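Side-chain contact in carboxymuconolactone decarboxylase-like domain-containing protein (Thermotoga maritima, PDB 1P8C), which is of unknown function but may be a peroxiredoxin-like oxidoreductase of the carboxymuconolactone decarboxylase family: residues Arg42-Leu45 with Asn46-Arg49. Residues are numbered along the deposited sequence; the frame is centred on the assembly and turned at random.
Sequences RGTL and NTKR
Leu-45 lays its CD2 methyl over one face of the Arg-49 guanidinium, one helical turn further on. Followed outward from CB, which rests against Leu-45 O at 3.4 Å, the Arg-49 side chain runs extended from CG to NE. Its CD passes Leu-45 CD2 at 3.6 Å, NE comes to 3.3 Å from the same methyl, and CZ lies directly beneath it, with CD2 over the centre of the flat group. NH1 is nearest to the other methyl, Leu-45 CD1, at 3.5 Å. Leu-45 is set for this by holding CG anti to its backbone N (chi1 -158°). In the backbone, Arg-49 N donates to Leu-45 O, and Lys-48 N bonds to Thr-44 O, the first turn of helix 45-56. Thr-44 sits at the N-cap, yet its own hydroxyl makes no capping bond. The side-chain bond here runs the other way, as in the second half of a capping box: Thr-44 N donates to Thr-47 OG1 at 2.9 Å, strongly bent at 131°. Thr-47 OG1 also hydrogen-bonds Asp-107 OD1 of a second subunit, so one hydroxyl joins the helix start to the subunit interface. A valine at Thr-47 would probably leave both Thr-44 N and that aspartate without their shared partner. Thr-44 CG2 lies alongside the Asn-46 amide, 3.8 Å from ND2, while Lys-48 carries CG past Thr-44 O and bends at its last torsion (chi4 48°), where NZ bonds Leu-40 O in the last turn of helix 25-41.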
loop_
_atom_site.group_PDB
_atom_site.type_symbol
_atom_site.label_atom_id
_atom_site.label_comp_id
_atom_site.label_asym_id
_atom_site.label_seq_id
_atom_site.Cartn_x
_atom_site.Cartn_y
_atom_site.Cartn_z
ATOM N N ARG C 42 -4.171 -14.959 23.745
ATOM C CA ARG C 42 -5.189 -13.946 24.018
ATOM C C ARG C 42 -5.970 -13.626 22.762
ATOM O O ARG C 42 -6.700 -12.644 22.706
ATOM C CB ARG C 42 -4.557 -12.669 24.578
ATOM C CG ARG C 42 -4.227 -12.774 26.052
ATOM C CD ARG C 42 -3.812 -11.446 26.630
ATOM N NE ARG C 42 -2.610 -10.932 25.988
ATOM C CZ ARG C 42 -1.974 -9.831 26.374
ATOM N NH1 ARG C 42 -2.428 -9.126 27.404
ATOM N NH2 ARG C 42 -0.888 -9.433 25.730
ATOM N N GLY C 43 -5.816 -14.485 21.761
ATOM C CA GLY C 43 -6.496 -14.291 20.497
ATOM C C GLY C 43 -7.958 -14.663 20.537
ATOM O O GLY C 43 -8.599 -14.588 21.577
ATOM N N THR C 44 -8.466 -15.073 19.384
ATOM C CA THR C 44 -9.851 -15.461 19.196
ATOM C C THR C 44 -9.825 -16.708 18.334
ATOM O O THR C 44 -8.771 -17.094 17.847
ATOM C CB THR C 44 -10.604 -14.353 18.463
ATOM O OG1 THR C 44 -10.693 -13.212 19.319
ATOM C CG2 THR C 44 -11.992 -14.797 18.056
ATOM N N LEU C 45 -10.969 -17.353 18.155
ATOM C CA LEU C 45 -11.019 -18.554 17.332
ATOM C C LEU C 45 -10.763 -18.110 15.882
ATOM O O LEU C 45 -10.317 -18.888 15.046
ATOM C CB LEU C 45 -12.399 -19.222 17.463
ATOM C CG LEU C 45 -12.575 -20.715 17.139
ATOM C CD1 LEU C 45 -14.057 -21.022 16.984
ATOM C CD2 LEU C 45 -11.868 -21.096 15.858
ATOM N N ASN C 46 -11.052 -16.845 15.595
ATOM C CA ASN C 46 -10.843 -16.317 14.242
ATOM C C ASN C 46 -9.355 -16.068 14.025
ATOM O O ASN C 46 -8.821 -16.385 12.971
ATOM C CB ASN C 46 -11.624 -15.013 14.011
ATOM C CG ASN C 46 -13.126 -15.210 14.088
ATOM O OD1 ASN C 46 -13.683 -16.152 13.517
ATOM N ND2 ASN C 46 -13.791 -14.309 14.790
ATOM N N THR C 47 -8.704 -15.506 15.034
ATOM C CA THR C 47 -7.290 -15.260 14.955
ATOM C C THR C 47 -6.613 -16.583 14.596
ATOM O O THR C 47 -5.837 -16.656 13.638
ATOM C CB THR C 47 -6.744 -14.757 16.276
ATOM O OG1 THR C 47 -7.703 -13.877 16.871
ATOM C CG2 THR C 47 -5.440 -13.968 16.035
ATOM N N LYS C 48 -6.946 -17.633 15.339
ATOM C CA LYS C 48 -6.382 -18.954 15.081
ATOM C C LYS C 48 -6.747 -19.513 13.719
ATOM O O LYS C 48 -5.940 -20.190 13.105
ATOM C CB LYS C 48 -6.848 -19.962 16.145
ATOM C CG LYS C 48 -6.407 -19.635 17.559
ATOM C CD LYS C 48 -7.012 -20.590 18.583
ATOM C CE LYS C 48 -6.514 -20.239 19.961
ATOM N NZ LYS C 48 -6.643 -18.770 20.163
ATOM N N ARG C 49 -7.964 -19.263 13.248
ATOM C CA ARG C 49 -8.367 -19.818 11.953
ATOM C C ARG C 49 -7.629 -19.154 10.803
ATOM O O ARG C 49 -7.296 -19.805 9.809
ATOM C CB ARG C 49 -9.883 -19.706 11.750
ATOM C CG ARG C 49 -10.625 -20.999 12.020
ATOM C CD ARG C 49 -12.136 -20.806 12.235
ATOM N NE ARG C 49 -12.740 -22.016 12.809
ATOM C CZ ARG C 49 -13.936 -22.077 13.403
ATOM N NH1 ARG C 49 -14.692 -21.001 13.511
ATOM N NH2 ARG C 49 -14.369 -23.224 13.908
#